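Long-range contacts in enterobactin synthetase component F-related protein (Vibrio cholerae serotype O1, PDB 4OXI), which probably uses ATP to activate glycine as its adenylate, serving an LPS modification pathway that gives resistance to antimicrobial peptides: residues Ser55-Ile60 against Phe274-Ile278; Tyr413-Leu419 against Tyr448-Val454; Thr512-Thr518 against Pro541-Ile547. All coordinates share one frame; numbering follows the deposited sequence.

Contact 1: residues Ser55-Ile60 against Phe274-Ile278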
loop_
_atom_site.group_PDB
_atom_site.type_symbol
_atom_site.label_atom_id
_atom_site.label_comp_id
_atom_site.label_asym_id
_atom_site.label_seq_id
_atom_site.Cartn_x
_atom_site.Cartn_y
_atom_site.Cartn_z
ATOM N N SER A 55 -4.055 -8.865 -21.082
ATOM C CA SER A 55 -2.663 -8.482 -21.236
ATOM C C SER A 55 -1.770 -9.200 -20.229
ATOM O O SER A 55 -0.645 -9.573 -20.550
ATOM C CB SER A 55 -2.510 -6.977 -21.056
ATOM O OG SER A 55 -3.318 -6.286 -21.977
ATOM N N ILE A 56 -2.270 -9.388 -19.012
ATOM C CA ILE A 56 -1.488 -10.071 -17.995
ATOM C C ILE A 56 -1.308 -11.537 -18.364
ATOM O O ILE A 56 -0.191 -12.066 -18.300
ATOM C CB ILE A 56 -2.112 -9.925 -16.583
ATOM C CG1 ILE A 56 -1.812 -8.542 -16.018
ATOM C CG2 ILE A 56 -1.570 -10.978 -15.648
ATOM C CD1 ILE A 56 -2.570 -8.215 -14.742
ATOM N N LEU A 57 -2.393 -12.199 -18.758
ATOM C CA LEU A 57 -2.298 -13.600 -19.164
ATOM C C LEU A 57 -1.373 -13.777 -20.373
ATOM O O LEU A 57 -0.595 -14.729 -20.428
ATOM C CB LEU A 57 -3.676 -14.177 -19.451
ATOM C CG LEU A 57 -4.609 -14.214 -18.244
ATOM C CD1 LEU A 57 -5.881 -14.960 -18.576
ATOM C CD2 LEU A 57 -3.902 -14.862 -17.074
ATOM N N ALA A 58 -1.445 -12.855 -21.329
ATOM C CA ALA A 58 -0.576 -12.921 -22.509
ATOM C C ALA A 58 0.895 -12.744 -22.129
ATOM O O ALA A 58 1.750 -13.467 -22.626
ATOM C CB ALA A 58 -0.994 -11.875 -23.552
ATOM N N ALA A 59 1.177 -11.779 -21.251
ATOM C CA ALA A 59 2.536 -11.529 -20.771
ATOM C C ALA A 59 3.166 -12.760 -20.121
ATOM O O ALA A 59 4.354 -13.032 -20.308
ATOM C CB ALA A 59 2.550 -10.349 -19.802
ATOM N N ILE A 60 2.370 -13.501 -19.359
ATOM C CA ILE A 60 2.846 -14.717 -18.720
ATOM C C ILE A 60 3.258 -15.743 -19.779
ATOM O O ILE A 60 4.315 -16.368 -19.673
ATOM C CB ILE A 60 1.769 -15.318 -17.793
ATOM C CG1 ILE A 60 1.506 -14.377 -16.616
ATOM C CG2 ILE A 60 2.189 -16.684 -17.288
ATOM C CD1 ILE A 60 0.357 -14.818 -15.732
ATOM N N PHE A 274 1.868 -5.944 -9.966
ATOM C CA PHE A 274 1.093 -6.108 -11.192
ATOM C C PHE A 274 1.647 -5.329 -12.374
ATOM O O PHE A 274 1.437 -5.725 -13.523
ATOM C CB PHE A 274 -0.399 -5.860 -10.934
ATOM C CG PHE A 274 -1.003 -6.911 -10.062
ATOM C CD1 PHE A 274 -1.350 -8.144 -10.598
ATOM C CD2 PHE A 274 -1.166 -6.700 -8.699
ATOM C CE1 PHE A 274 -1.868 -9.136 -9.800
ATOM C CE2 PHE A 274 -1.689 -7.688 -7.892
ATOM C CZ PHE A 274 -2.042 -8.908 -8.439
ATOM N N TYR A 275 2.368 -4.246 -12.079
ATOM C CA TYR A 275 3.133 -3.514 -13.084
ATOM C C TYR A 275 4.179 -4.452 -13.675
ATOM O O TYR A 275 4.367 -4.518 -14.887
ATOM C CB TYR A 275 3.868 -2.379 -12.399
ATOM C CG TYR A 275 4.383 -1.256 -13.270
ATOM C CD1 TYR A 275 3.896 -1.031 -14.560
ATOM C CD2 TYR A 275 5.343 -0.391 -12.774
ATOM C CE1 TYR A 275 4.370 0.044 -15.327
ATOM C CE2 TYR A 275 5.810 0.662 -13.514
ATOM C CZ TYR A 275 5.331 0.880 -14.788
ATOM O OH TYR A 275 5.850 1.949 -15.481
ATOM N N SER A 276 4.882 -5.176 -12.813
ATOM C CA SER A 276 5.887 -6.102 -13.307
ATOM C C SER A 276 5.224 -7.225 -14.108
ATOM O O SER A 276 5.700 -7.621 -15.167
ATOM C CB SER A 276 6.702 -6.686 -12.152
ATOM O OG SER A 276 7.618 -7.662 -12.638
ATOM N N LEU A 277 4.116 -7.731 -13.592
ATOM C CA LEU A 277 3.466 -8.895 -14.178
ATOM C C LEU A 277 2.940 -8.601 -15.587
ATOM O O LEU A 277 3.133 -9.388 -16.505
ATOM C CB LEU A 277 2.318 -9.332 -13.268
ATOM C CG LEU A 277 1.510 -10.610 -13.501
ATOM C CD1 LEU A 277 2.362 -11.827 -13.839
ATOM C CD2 LEU A 277 0.716 -10.872 -12.233
ATOM N N ILE A 278 2.273 -7.466 -15.756
ATOM C CA ILE A 278 1.681 -7.139 -17.044
ATOM C C ILE A 278 2.764 -6.894 -18.089
ATOM O O ILE A 278 2.515 -7.003 -19.289
ATOM C CB ILE A 278 0.734 -5.927 -16.944
ATOM C CG1 ILE A 278 -0.117 -5.798 -18.214
ATOM C CG2 ILE A 278 1.515 -4.660 -16.699
ATOM C CD1 ILE A 278 -1.192 -4.736 -18.105
#

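Contact 2: residues Tyr413-Leu419 against Tyr448-Val454. With GAP (glycyl-adenosine-5'-phosphate), chain B.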
loop_
_atom_site.group_PDB
_atom_site.type_symbol
_atom_site.label_atom_id
_atom_site.label_comp_id
_atom_site.label_asym_id
_atom_site.label_seq_id
_atom_site.Cartn_x
_atom_site.Cartn_y
_atom_site.Cartn_z
ATOM N N TYR A 413 -7.513 28.347 -7.937
ATOM C CA TYR A 413 -8.610 27.760 -7.162
ATOM C C TYR A 413 -8.080 26.809 -6.085
ATOM O O TYR A 413 -7.146 26.040 -6.326
ATOM C CB TYR A 413 -9.580 27.025 -8.076
ATOM C CG TYR A 413 -10.957 26.876 -7.489
ATOM C CD1 TYR A 413 -11.843 27.947 -7.470
ATOM C CD2 TYR A 413 -11.379 25.667 -6.953
ATOM C CE1 TYR A 413 -13.108 27.819 -6.933
ATOM C CE2 TYR A 413 -12.644 25.529 -6.415
ATOM C CZ TYR A 413 -13.504 26.609 -6.406
ATOM O OH TYR A 413 -14.764 26.470 -5.872
ATOM N N ARG A 414 -8.691 26.860 -4.907
ATOM C CA ARG A 414 -8.112 26.256 -3.716
ATOM C C ARG A 414 -9.203 25.560 -2.911
ATOM O O ARG A 414 -10.333 26.044 -2.847
ATOM C CB ARG A 414 -7.447 27.352 -2.873
ATOM C CG ARG A 414 -6.590 26.864 -1.713
ATOM C CD ARG A 414 -6.076 28.035 -0.857
ATOM N NE ARG A 414 -5.104 27.585 0.140
ATOM C CZ ARG A 414 -5.427 27.044 1.314
ATOM N NH1 ARG A 414 -6.705 26.890 1.650
ATOM N NH2 ARG A 414 -4.473 26.652 2.155
ATOM N N GLY A 415 -8.869 24.419 -2.311
ATOM C CA GLY A 415 -9.811 23.705 -1.464
ATOM C C GLY A 415 -9.508 22.219 -1.335
ATOM O O GLY A 415 -8.404 21.759 -1.652
ATOM N N GLU A 416 -10.491 21.463 -0.858
ATOM C CA GLU A 416 -10.310 20.039 -0.654
ATOM C C GLU A 416 -10.516 19.271 -1.952
ATOM O O GLU A 416 -11.471 19.521 -2.681
ATOM C CB GLU A 416 -11.265 19.521 0.420
ATOM C CG GLU A 416 -11.288 18.005 0.501
ATOM C CD GLU A 416 -12.059 17.489 1.688
ATOM O OE1 GLU A 416 -12.692 18.307 2.387
ATOM O OE2 GLU A 416 -12.023 16.260 1.927
ATOM N N LEU A 417 -9.616 18.335 -2.228
ATOM C CA LEU A 417 -9.684 17.512 -3.432
ATOM C C LEU A 417 -10.712 16.401 -3.276
ATOM O O LEU A 417 -10.728 15.708 -2.256
ATOM C CB LEU A 417 -8.310 16.899 -3.713
ATOM C CG LEU A 417 -8.115 16.176 -5.041
ATOM C CD1 LEU A 417 -8.368 17.135 -6.170
ATOM C CD2 LEU A 417 -6.697 15.602 -5.143
ATOM N N LEU A 418 -11.564 16.232 -4.289
ATOM C CA LEU A 418 -12.561 15.175 -4.292
ATOM C C LEU A 418 -12.219 14.202 -5.409
ATOM O O LEU A 418 -11.787 14.615 -6.484
ATOM C CB LEU A 418 -13.958 15.744 -4.539
ATOM C CG LEU A 418 -14.489 16.795 -3.569
ATOM C CD1 LEU A 418 -15.903 17.194 -3.950
ATOM C CD2 LEU A 418 -14.461 16.262 -2.161
ATOM N N LEU A 419 -12.413 12.909 -5.156
ATOM C CA LEU A 419 -12.044 11.892 -6.131
ATOM C C LEU A 419 -13.279 11.122 -6.582
ATOM O O LEU A 419 -14.222 10.920 -5.806
ATOM C CB LEU A 419 -11.017 10.927 -5.519
ATOM C CG LEU A 419 -9.822 11.610 -4.853
ATOM C CD1 LEU A 419 -8.974 10.587 -4.135
ATOM C CD2 LEU A 419 -8.985 12.356 -5.882
ATOM N N TYR A 448 -15.506 11.109 -3.415
ATOM C CA TYR A 448 -14.826 10.824 -2.150
ATOM C C TYR A 448 -14.062 12.043 -1.652
ATOM O O TYR A 448 -13.297 12.657 -2.406
ATOM C CB TYR A 448 -13.870 9.629 -2.311
ATOM C CG TYR A 448 -12.898 9.402 -1.159
ATOM C CD1 TYR A 448 -13.320 8.848 0.048
ATOM C CD2 TYR A 448 -11.554 9.717 -1.298
ATOM C CE1 TYR A 448 -12.426 8.637 1.084
ATOM C CE2 TYR A 448 -10.667 9.517 -0.280
ATOM C CZ TYR A 448 -11.102 8.977 0.906
ATOM O OH TYR A 448 -10.191 8.782 1.908
ATOM N N ARG A 449 -14.267 12.385 -0.382
ATOM C CA ARG A 449 -13.555 13.494 0.245
ATOM C C ARG A 449 -12.182 13.044 0.694
ATOM O O ARG A 449 -12.054 12.339 1.693
ATOM C CB ARG A 449 -14.316 14.005 1.470
ATOM C CG ARG A 449 -15.787 14.328 1.227
ATOM C CD ARG A 449 -16.448 14.745 2.533
ATOM N NE ARG A 449 -17.897 14.787 2.416
ATOM C CZ ARG A 449 -18.566 15.835 1.954
ATOM N NH1 ARG A 449 -17.896 16.917 1.569
ATOM N NH2 ARG A 449 -19.894 15.799 1.873
ATOM N N SER A 450 -11.153 13.479 -0.020
ATOM C CA SER A 450 -9.803 12.993 0.224
ATOM C C SER A 450 -9.252 13.512 1.540
ATOM O O SER A 450 -8.456 12.837 2.209
ATOM C CB SER A 450 -8.874 13.413 -0.920
ATOM O OG SER A 450 -8.625 14.806 -0.863
ATOM N N GLY A 451 -9.668 14.717 1.912
ATOM C CA GLY A 451 -9.135 15.354 3.103
ATOM C C GLY A 451 -7.898 16.156 2.747
ATOM O O GLY A 451 -7.357 16.894 3.584
ATOM N N ASP A 452 -7.458 16.030 1.495
ATOM C CA ASP A 452 -6.265 16.744 1.045
ATOM C C ASP A 452 -6.636 18.133 0.526
ATOM O O ASP A 452 -7.584 18.294 -0.256
ATOM C CB ASP A 452 -5.542 15.954 -0.052
ATOM C CG ASP A 452 -4.987 14.625 0.444
ATOM O OD1 ASP A 452 -4.199 14.648 1.413
ATOM O OD2 ASP A 452 -5.346 13.562 -0.120
ATOM N N ILE A 453 -5.880 19.133 0.964
ATOM C CA ILE A 453 -6.091 20.514 0.541
ATOM C C ILE A 453 -5.147 20.811 -0.624
ATOM O O ILE A 453 -3.933 20.625 -0.493
ATOM C CB ILE A 453 -5.806 21.495 1.708
ATOM C CG1 ILE A 453 -6.740 21.188 2.885
ATOM C CG2 ILE A 453 -5.932 22.953 1.250
ATOM C CD1 ILE A 453 -8.216 21.137 2.487
ATOM N N VAL A 454 -5.696 21.245 -1.762
ATOM C CA VAL A 454 -4.871 21.501 -2.940
ATOM C C VAL A 454 -5.126 22.871 -3.551
ATOM O O VAL A 454 -6.122 23.532 -3.244
ATOM C CB VAL A 454 -5.120 20.457 -4.035
ATOM C CG1 VAL A 454 -4.878 19.052 -3.499
ATOM C CG2 VAL A 454 -6.538 20.588 -4.565
HETATM N N GAP B . -1.765 4.845 -2.204
HETATM C CA GAP B . -0.518 5.613 -1.917
HETATM C C GAP B . -0.619 6.114 -0.489
HETATM O O GAP B . 0.268 6.750 0.050
HETATM P PA GAP B . -2.210 6.150 1.753
HETATM O O1A GAP B . -3.699 5.913 1.810
HETATM O O2A GAP B . -1.271 5.417 2.696
HETATM O O3A GAP B . -1.844 5.812 0.229
HETATM C "C5'" GAP B . -2.885 8.627 1.216
HETATM O "O5'" GAP B . -2.002 7.738 1.903
HETATM C "C4'" GAP B . -2.518 10.053 1.574
HETATM O "O4'" GAP B . -1.114 10.244 1.381
HETATM C "C3'" GAP B . -3.146 11.079 0.657
HETATM O "O3'" GAP B . -4.475 11.395 1.071
HETATM C "C2'" GAP B . -2.182 12.246 0.783
HETATM O "O2'" GAP B . -2.383 12.922 2.015
HETATM C "C1'" GAP B . -0.842 11.583 0.971
HETATM N N9 GAP B . -0.129 11.546 -0.325
HETATM C C8 GAP B . -0.095 10.500 -1.172
HETATM N N7 GAP B . 0.661 10.779 -2.264
HETATM C C5 GAP B . 1.114 12.043 -2.122
HETATM C C6 GAP B . 1.949 12.963 -2.921
HETATM N N6 GAP B . 2.484 12.566 -4.107
HETATM N N1 GAP B . 2.173 14.199 -2.414
HETATM C C2 GAP B . 1.656 14.599 -1.229
HETATM N N3 GAP B . 0.887 13.808 -0.456
HETATM C C4 GAP B . 0.592 12.543 -0.841
#

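Contact 3: residues Thr512-Thr518 against Pro541-Ile547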
loop_
_atom_site.group_PDB
_atom_site.type_symbol
_atom_site.label_atom_id
_atom_site.label_comp_id
_atom_site.label_asym_id
_atom_site.label_seq_id
_atom_site.Cartn_x
_atom_site.Cartn_y
_atom_site.Cartn_z
ATOM N N THR A 512 6.809 9.501 16.627
ATOM C CA THR A 512 5.919 10.370 17.407
ATOM C C THR A 512 6.448 10.536 18.830
ATOM O O THR A 512 7.216 9.704 19.314
ATOM C CB THR A 512 4.477 9.798 17.516
ATOM O OG1 THR A 512 4.505 8.523 18.180
ATOM C CG2 THR A 512 3.837 9.657 16.132
ATOM N N VAL A 513 6.034 11.607 19.499
ATOM C CA VAL A 513 6.266 11.721 20.933
ATOM C C VAL A 513 4.950 12.042 21.639
ATOM O O VAL A 513 4.034 12.623 21.041
ATOM C CB VAL A 513 7.354 12.779 21.301
ATOM C CG1 VAL A 513 8.656 12.498 20.575
ATOM C CG2 VAL A 513 6.874 14.160 20.992
ATOM N N ALA A 514 4.846 11.654 22.907
ATOM C CA ALA A 514 3.618 11.885 23.652
ATOM C C ALA A 514 3.812 12.917 24.770
ATOM O O ALA A 514 4.826 12.894 25.469
ATOM C CB ALA A 514 3.090 10.571 24.204
ATOM N N PHE A 515 2.850 13.830 24.911
ATOM C CA PHE A 515 2.766 14.724 26.065
ATOM C C PHE A 515 1.546 14.356 26.886
ATOM O O PHE A 515 0.438 14.257 26.353
ATOM C CB PHE A 515 2.634 16.184 25.632
ATOM C CG PHE A 515 3.852 16.724 24.948
ATOM C CD1 PHE A 515 4.818 17.414 25.670
ATOM C CD2 PHE A 515 4.041 16.541 23.582
ATOM C CE1 PHE A 515 5.948 17.915 25.051
ATOM C CE2 PHE A 515 5.178 17.043 22.947
ATOM C CZ PHE A 515 6.130 17.733 23.688
ATOM N N VAL A 516 1.747 14.129 28.177
ATOM C CA VAL A 516 0.630 13.870 29.078
ATOM C C VAL A 516 0.641 14.917 30.185
ATOM O O VAL A 516 1.651 15.583 30.408
ATOM C CB VAL A 516 0.712 12.470 29.683
ATOM C CG1 VAL A 516 0.709 11.418 28.571
ATOM C CG2 VAL A 516 1.970 12.339 30.550
ATOM N N ASP A 517 -0.482 15.086 30.861
ATOM C CA ASP A 517 -0.537 16.074 31.926
ATOM C C ASP A 517 0.305 15.633 33.131
ATOM O O ASP A 517 0.815 14.503 33.173
ATOM C CB ASP A 517 -1.990 16.340 32.325
ATOM C CG ASP A 517 -2.686 15.101 32.841
ATOM O OD1 ASP A 517 -2.193 14.504 33.823
ATOM O OD2 ASP A 517 -3.730 14.722 32.266
ATOM N N THR A 518 0.443 16.528 34.105
ATOM C CA THR A 518 1.296 16.298 35.271
ATOM C C THR A 518 0.547 15.648 36.439
ATOM O O THR A 518 1.124 15.451 37.512
ATOM C CB THR A 518 1.915 17.620 35.757
ATOM O OG1 THR A 518 0.884 18.615 35.846
ATOM C CG2 THR A 518 2.989 18.107 34.787
ATOM N N PRO A 541 4.817 6.032 20.609
ATOM C CA PRO A 541 5.628 7.211 20.952
ATOM C C PRO A 541 6.976 6.785 21.533
ATOM O O PRO A 541 7.019 5.874 22.365
ATOM C CB PRO A 541 4.774 7.933 22.005
ATOM C CG PRO A 541 3.356 7.484 21.700
ATOM C CD PRO A 541 3.505 6.041 21.285
ATOM N N LYS A 542 8.050 7.416 21.062
ATOM C CA LYS A 542 9.414 7.060 21.452
ATOM C C LYS A 542 9.885 7.919 22.614
ATOM O O LYS A 542 10.853 7.586 23.285
ATOM C CB LYS A 542 10.386 7.240 20.275
ATOM C CG LYS A 542 10.040 6.448 19.026
ATOM C CD LYS A 542 9.708 5.006 19.379
ATOM C CE LYS A 542 9.233 4.225 18.154
ATOM N NZ LYS A 542 8.385 3.073 18.580
ATOM N N ARG A 543 9.208 9.038 22.831
ATOM C CA ARG A 543 9.529 9.917 23.949
ATOM C C ARG A 543 8.249 10.392 24.611
ATOM O O ARG A 543 7.254 10.675 23.935
ATOM C CB ARG A 543 10.325 11.128 23.484
ATOM C CG ARG A 543 11.742 10.838 23.051
ATOM C CD ARG A 543 12.313 12.061 22.354
ATOM N NE ARG A 543 13.759 11.977 22.206
ATOM C CZ ARG A 543 14.622 12.648 22.960
ATOM N NH1 ARG A 543 14.180 13.462 23.917
ATOM N NH2 ARG A 543 15.926 12.510 22.754
ATOM N N TRP A 544 8.292 10.486 25.933
ATOM C CA TRP A 544 7.132 10.825 26.741
ATOM C C TRP A 544 7.463 12.025 27.620
ATOM O O TRP A 544 8.520 12.065 28.247
ATOM C CB TRP A 544 6.758 9.624 27.601
ATOM C CG TRP A 544 6.459 8.430 26.780
ATOM C CD1 TRP A 544 7.351 7.679 26.065
ATOM C CD2 TRP A 544 5.172 7.833 26.570
ATOM N NE1 TRP A 544 6.693 6.656 25.417
ATOM C CE2 TRP A 544 5.356 6.728 25.715
ATOM C CE3 TRP A 544 3.884 8.123 27.026
ATOM C CZ2 TRP A 544 4.297 5.915 25.311
ATOM C CZ3 TRP A 544 2.836 7.312 26.623
ATOM C CH2 TRP A 544 3.047 6.225 25.777
ATOM N N TYR A 545 6.568 13.006 27.650
ATOM C CA TYR A 545 6.767 14.203 28.457
ATOM C C TYR A 545 5.547 14.445 29.351
ATOM O O TYR A 545 4.395 14.312 28.906
ATOM C CB TYR A 545 7.036 15.424 27.566
ATOM C CG TYR A 545 8.271 15.295 26.688
ATOM C CD1 TYR A 545 9.485 15.839 27.082
ATOM C CD2 TYR A 545 8.224 14.624 25.470
ATOM C CE1 TYR A 545 10.623 15.724 26.292
ATOM C CE2 TYR A 545 9.359 14.498 24.674
ATOM C CZ TYR A 545 10.556 15.054 25.093
ATOM O OH TYR A 545 11.691 14.938 24.322
ATOM N N ALA A 546 5.809 14.751 30.620
ATOM C CA ALA A 546 4.773 15.226 31.532
ATOM C C ALA A 546 4.867 16.747 31.532
ATOM O O ALA A 546 5.885 17.316 31.949
ATOM C CB ALA A 546 4.982 14.670 32.936
ATOM N N ILE A 547 3.826 17.406 31.032
ATOM C CA ILE A 547 3.881 18.849 30.833
ATOM C C ILE A 547 2.679 19.492 31.524
ATOM O O ILE A 547 1.585 18.923 31.523
ATOM C CB ILE A 547 3.947 19.206 29.314
ATOM C CG1 ILE A 547 4.309 20.680 29.100
ATOM C CG2 ILE A 547 2.640 18.853 28.601
ATOM C CD1 ILE A 547 4.555 21.040 27.640
HETATM O O HOH W 1 -1.005 18.978 33.702
#

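Contact 1: residues Ser55-Ile60 against Phe274-Ile278
Ile56 and Ile278 lie opposite each other where helix segments 55-60 and 274-278 meet, their CA atoms only 4.4 Å apart. The segment axes approach to 9.2 Å and their N-to-C directions diverge by 62°. Ala59 sits at the close approach: its CB, pointing at the other helix, rests on the backbone carbonyls of Leu277 and Ile278, 3.4 Å from Ile278 O. Ile56 then uses its two branches separately. Because CG1 lies beside the backbone N (chi1 -77°), that branch lies across Ile278, with CG1 3.8 Å from Ile278 CB, while CG2 turns to Leu277 and comes 3.8 Å from its CG. Both pairs of side chains cross at about a right angle. The tip of Ile56, CD1, extends to the Phe274 ring, reaching CD1 of that ring at 4.3 Å. Leu277 is shared by two residues one helical turn apart: its CG and CD2 face Ile56, and its CD1 meets Ile60 CG1 at 3.9 Å. At the outer margin the Ser55 methylene touches CG1 and CD1 of Ile278, and its hydroxyl is bonded back to Glu51 O within its own helix. Tyr118 and Trp115 of helix 108-119 continue the apolar cluster, touching Ile56 and Leu277 respectively, and Ile243 of helix 236-249 packs on Phe274 and Ile278. The result is a largely buried, apolar contact, in which aliphatic packing and the Ala59 methyl on carbonyls, rather than polar bonds between the segments, join two helices distant in sequence.

Contact 2: residues Tyr413-Leu419 against Tyr448-Val454
Glu416 opposite Ile453 and Leu418 opposite Arg449 are both non-hydrogen-bonded pairs of antiparallel strands, but the register slips by two residues between them, a beta bulge, and the short segments cross at 126°. Regular ladder bonds run on either side of the slip, Gly415 with Val454 and Leu419 with Tyr448. Within the bulge, Leu417 N donates to Asp452 O (2.8 Å), and Leu417 O is gripped twice by Ser450, from its N at 3.2 Å and from its OG at 2.7 Å. The hydroxyl also accepts from Asp452 N at 2.9 Å, an ST turn. Glu416 reaches the extra residues with an extended chain, CG anti to the backbone N (chi1 170°); its OE2 takes the Gly451 N-H at 2.8 Å from above the carboxylate plane and also forms a salt bridge with Arg467. Elsewhere Ile453 CG2 lies over one face of the Arg414 guanidinium, and Leu419 CD1 sits at the edge of the Tyr448 ring. Beside the bulge, Asp452 turns its carboxylate to the bound glycyl-adenosine-5'-phosphate, where its two oxygens divide the ribose diol: OD1 accepts from O2' and OD2 from O3', each at 2.6 Å. This is the ribose-binding aspartate of adenylate-forming enzymes. Arg466 and His463 reach OD1, and Tyr360 OH reaches OD2, a second shell that would hold the carboxylate in position. Strand 394-397 bonds to the far edge of 416-419 through Ile397 and Ala395, while strand 460-466 adjoins 445-457 and packs Leu461 on Leu417 and Val454.

Contact 3: residues Thr512-Thr518 against Pro541-Ile547
Phe515 and Tyr545 hold nearly the same torsions, each with CG beside its own backbone N (chi1 -67° and -60°), and because the residues are partners in a parallel ladder their side chains run alongside each other in the same direction. The rings end up at 22° to one another with centroids 5.1 Å apart, slid so far that they barely overlap; the closest touch is Phe515 CD1 on Tyr545 CB, 3.5 Å. Ile547 CG2 also meets Phe515 CD1, at 3.9 Å, and Arg543 NH1 donates to Tyr545 OH at 2.9 Å along the outer strand. On the face that bears Ala514, the methyl forms a CH-pi contact with the six-membered ring of Trp544, CB lying 4.2 Å from its centroid, and Pro541 CB covers part of the same indole face while touching Ala514 CB at 3.8 Å. These strands belong to a beta-alpha-beta unit, with helix 524-531 between them, in the small C-terminal domain that follows the large one in adenylate-forming enzymes. Alternating backbone bonds carry the pairing: Ala514 N to Arg543 O, then Tyr545 N to Ala514 O, Val516 N to Tyr545 O at 2.8 Å, and Ile547 N to Val516 O. Helix 560-568 packs Leu567 against Val513, Phe515 and Tyr545, whereas Val487 of helix 480-491 meets Pro541 and Trp544 on the other face.

Overall arrangement
From the N terminus, contact 1 closes the longest loop, with 213 residues of mixed helix and strand between its segments on helix 51-62 and helix 268-279, and so joins two helices within the large adenylate-forming domain, one near its beginning and one much further along. Contact 2 follows with a loop of 28 residues, pairing strands of the antiparallel sheet beside the ligand. Contact 3 closes the shortest, 22 residues, in the three-stranded sheet near the C terminus. The loops come strictly in series, none nesting in or crossing another. Contacts 1 and 3 lie on opposite sides of the chain's centre, their centres about 49 Å apart, while the nearest atoms of contacts 2 and 3 are about 17 Å apart.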